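Local coordinates for cyclic di-GMP receptor atypical PilZ domain-containing protein (Xanthomonas campestris pv. campestris, PDB 3RQA) that is of unknown function but self-assembles into a tetramer through a helical bundle and belongs to the family of atypical PilZ cyclic di-GMP receptors, at residues Thr47-Leu52 with Glu137-Pro142. Sequence-based numbering, arbitrary orientation.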
ATOM      1  N   THR C  47     -11.937   9.664 -10.989  1.00 24.86           N
ATOM      2  CA  THR C  47     -11.947   8.445 -10.188  1.00 27.02           C
ATOM      3  C   THR C  47     -11.814   8.770  -8.713  1.00 26.10           C
ATOM      4  O   THR C  47     -12.497   8.188  -7.888  1.00 29.05           O
ATOM      5  CB  THR C  47     -10.824   7.477 -10.618  1.00 27.82           C
ATOM      6  OG1 THR C  47     -11.064   7.051 -11.968  1.00 28.04           O
ATOM      7  CG2 THR C  47     -10.793   6.246  -9.704  1.00 30.12           C
ATOM      8  N   LEU C  48     -10.938   9.707  -8.388  1.00 23.75           N
ATOM      9  CA  LEU C  48     -10.751  10.116  -7.014  1.00 24.94           C
ATOM     10  C   LEU C  48     -12.067  10.633  -6.410  1.00 25.65           C
ATOM     11  O   LEU C  48     -12.470  10.217  -5.325  1.00 25.83           O
ATOM     12  CB  LEU C  48      -9.686  11.226  -6.934  1.00 22.86           C
ATOM     13  CG  LEU C  48      -9.674  12.029  -5.624  1.00 24.60           C
ATOM     14  CD1 LEU C  48      -9.498  11.083  -4.445  1.00 25.51           C
ATOM     15  CD2 LEU C  48      -8.561  13.086  -5.659  1.00 26.64           C
ATOM     16  N   LEU C  49     -12.716  11.555  -7.118  1.00 25.43           N
ATOM     17  CA  LEU C  49     -13.963  12.160  -6.657  1.00 26.17           C
ATOM     18  C   LEU C  49     -15.112  11.159  -6.514  1.00 24.30           C
ATOM     19  O   LEU C  49     -15.792  11.120  -5.483  1.00 21.90           O
ATOM     20  CB  LEU C  49     -14.361  13.306  -7.608  1.00 27.63           C
ATOM     21  CG  LEU C  49     -13.959  14.742  -7.233  1.00 28.80           C
ATOM     22  CD1 LEU C  49     -12.582  14.774  -6.644  1.00 32.74           C
ATOM     23  CD2 LEU C  49     -14.038  15.630  -8.466  1.00 28.94           C
ATOM     24  N   ARG C  50     -15.325  10.347  -7.541  1.00 23.83           N
ATOM     25  CA  ARG C  50     -16.404   9.374  -7.501  1.00 24.70           C
ATOM     26  C   ARG C  50     -16.179   8.311  -6.431  1.00 26.10           C
ATOM     27  O   ARG C  50     -17.071   8.028  -5.641  1.00 23.02           O
ATOM     28  CB  ARG C  50     -16.572   8.703  -8.862  1.00 26.65           C
ATOM     29  CG  ARG C  50     -17.110   9.624  -9.952  1.00 31.27           C
ATOM     30  CD  ARG C  50     -17.468   8.830 -11.210  1.00 31.53           C
ATOM     31  NE  ARG C  50     -17.884   9.708 -12.301  1.00 36.94           N
ATOM     32  CZ  ARG C  50     -18.972  10.477 -12.291  1.00 37.13           C
ATOM     33  NH1 ARG C  50     -19.246  11.244 -13.338  1.00 38.95           N
ATOM     34  NH2 ARG C  50     -19.793  10.474 -11.253  1.00 36.21           N
ATOM     35  N   SER C  51     -14.985   7.729  -6.406  1.00 25.41           N
ATOM     36  CA  SER C  51     -14.672   6.696  -5.426  1.00 27.99           C
ATOM     37  C   SER C  51     -14.844   7.254  -4.029  1.00 27.72           C
ATOM     38  O   SER C  51     -15.391   6.599  -3.143  1.00 25.86           O
ATOM     39  CB  SER C  51     -13.238   6.205  -5.620  1.00 30.11           C
ATOM     40  OG  SER C  51     -13.051   5.719  -6.939  1.00 34.66           O
ATOM     41  N   LEU C  52     -14.387   8.487  -3.854  1.00 30.52           N
ATOM     42  CA  LEU C  52     -14.471   9.179  -2.575  1.00 32.90           C
ATOM     43  C   LEU C  52     -15.941   9.293  -2.144  1.00 33.53           C
ATOM     44  O   LEU C  52     -16.277   9.108  -0.974  1.00 35.36           O
ATOM     45  CB  LEU C  52     -13.838  10.569  -2.719  1.00 33.74           C
ATOM     46  CG  LEU C  52     -13.266  11.301  -1.505  1.00 35.53           C
ATOM     47  CD1 LEU C  52     -12.258  10.403  -0.775  1.00 34.71           C
ATOM     48  CD2 LEU C  52     -12.604  12.599  -1.974  1.00 32.85           C
ATOM     49  N   GLU C 137      -5.146  12.257  -0.223  1.00 34.96           N
ATOM     50  CA  GLU C 137      -4.917  12.291  -1.659  1.00 33.39           C
ATOM     51  C   GLU C 137      -5.313  13.657  -2.197  1.00 32.60           C
ATOM     52  O   GLU C 137      -6.270  14.278  -1.727  1.00 27.65           O
ATOM     53  CB  GLU C 137      -5.709  11.196  -2.377  1.00 34.77           C
ATOM     54  CG  GLU C 137      -5.455  11.163  -3.877  1.00 37.85           C
ATOM     55  CD  GLU C 137      -4.065  10.667  -4.242  1.00 40.49           C
ATOM     56  OE1 GLU C 137      -3.070  11.163  -3.668  1.00 41.37           O
ATOM     57  OE2 GLU C 137      -3.968   9.774  -5.114  1.00 43.53           O
ATOM     58  N   LEU C 138      -4.573  14.128  -3.189  1.00 32.28           N
ATOM     59  CA  LEU C 138      -4.859  15.439  -3.744  1.00 31.58           C
ATOM     60  C   LEU C 138      -5.522  15.429  -5.103  1.00 30.12           C
ATOM     61  O   LEU C 138      -5.259  14.577  -5.947  1.00 28.85           O
ATOM     62  CB  LEU C 138      -3.574  16.273  -3.804  1.00 32.92           C
ATOM     63  CG  LEU C 138      -2.847  16.433  -2.459  1.00 35.42           C
ATOM     64  CD1 LEU C 138      -1.643  17.369  -2.610  1.00 37.18           C
ATOM     65  CD2 LEU C 138      -3.813  16.985  -1.432  1.00 36.44           C
ATOM     66  N   LEU C 139      -6.425  16.380  -5.281  1.00 31.39           N
ATOM     67  CA  LEU C 139      -7.110  16.562  -6.540  1.00 31.88           C
ATOM     68  C   LEU C 139      -6.284  17.669  -7.216  1.00 33.11           C
ATOM     69  O   LEU C 139      -6.092  18.744  -6.634  1.00 32.34           O
ATOM     70  CB  LEU C 139      -8.543  17.043  -6.301  1.00 29.86           C
ATOM     71  CG  LEU C 139      -9.409  17.321  -7.538  1.00 31.84           C
ATOM     72  CD1 LEU C 139      -9.774  15.999  -8.241  1.00 30.54           C
ATOM     73  CD2 LEU C 139     -10.670  18.076  -7.121  1.00 30.61           C
ATOM     74  N   GLN C 140      -5.756  17.403  -8.406  1.00 31.12           N
ATOM     75  CA  GLN C 140      -4.991  18.431  -9.100  1.00 33.78           C
ATOM     76  C   GLN C 140      -5.774  18.810 -10.332  1.00 32.68           C
ATOM     77  O   GLN C 140      -6.206  17.942 -11.083  1.00 38.09           O
ATOM     78  CB  GLN C 140      -3.603  17.931  -9.505  1.00 35.02           C
ATOM     79  CG  GLN C 140      -2.715  17.557  -8.334  1.00 40.04           C
ATOM     80  CD  GLN C 140      -1.236  17.675  -8.668  1.00 41.57           C
ATOM     81  OE1 GLN C 140      -0.378  17.362  -7.845  1.00 44.84           O
ATOM     82  NE2 GLN C 140      -0.935  18.139  -9.872  1.00 42.51           N
ATOM     83  N   LEU C 141      -5.966  20.106 -10.529  1.00 29.19           N
ATOM     84  CA  LEU C 141      -6.718  20.601 -11.668  1.00 28.16           C
ATOM     85  C   LEU C 141      -5.995  21.725 -12.422  1.00 27.90           C
ATOM     86  O   LEU C 141      -5.791  22.817 -11.883  1.00 28.47           O
ATOM     87  CB  LEU C 141      -8.084  21.116 -11.203  1.00 27.15           C
ATOM     88  CG  LEU C 141      -9.005  20.117 -10.483  1.00 30.77           C
ATOM     89  CD1 LEU C 141     -10.332  20.795 -10.136  1.00 30.11           C
ATOM     90  CD2 LEU C 141      -9.239  18.907 -11.366  1.00 26.54           C
ATOM     91  N   PRO C 142      -5.569  21.460 -13.667  1.00 27.30           N
ATOM     92  CA  PRO C 142      -4.882  22.476 -14.473  1.00 26.95           C
ATOM     93  C   PRO C 142      -5.778  23.715 -14.522  1.00 27.63           C
ATOM     94  O   PRO C 142      -6.994  23.593 -14.653  1.00 25.67           O
ATOM     95  CB  PRO C 142      -4.754  21.805 -15.831  1.00 28.49           C
ATOM     96  CG  PRO C 142      -4.523  20.369 -15.454  1.00 27.77           C
ATOM     97  CD  PRO C 142      -5.528  20.144 -14.330  1.00 29.55           C
TER
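The peptide group joining Leu-138 to Leu-139 turns one of its faces to Leu-48, whose CD2 methyl lies over that face, 3.6 Å from Leu-138 O and 3.9 Å from Leu-139 CA. Glu-137 OE1 accepts a weak bond from Leu-138 N, which stands above the plane of the carboxylate (3.4 Å, 139° at the hydrogen). Its stronger partner is Arg-90 NE of the second subunit, a salt bridge that ties the start of this segment to the neighbouring chain. The aliphatic CG packs on the helix: with CG anti to the backbone N and the chain bent at the next bond, it comes up to the fork of Leu-48, 4.1 Å from both CD1 and CD2.

Leu-139 touches both helix leucines. Its CB lies 4.0 Å from Leu-48 CD2, while its CD1 presses on Leu-49 CD1 at 3.5 Å, tighter than usual for two methyls; these two side chains meet at about a right angle. Leu-49 brings its tip nearer through a first torsion of -96°, well off a staggered value, consistent with close packing, and it also touches Leu-168 and Ala-171 of helix 165-185. No hydrogen bond links the segments. Within the helix, Thr-47 O is gripped twice, by Ser-51 N and by Ser-51 OG (2.7 Å), which reach it from opposite faces of the Thr-47 carbonyl plane.

Leu-48 also packs on Leu-83 and Glu-137 on Leu-87, both of the second subunit, so this largely buried, mainly apolar contact adjoins the interface between chains. It joins helix 42-55 to the loop residues just before strand 139-150 and to the start of that strand, which pairs with strand 124-129 through Leu-139 and Leu-129: a helix packed on the entry to one strand of the antiparallel six-stranded barrel of a PilZ domain.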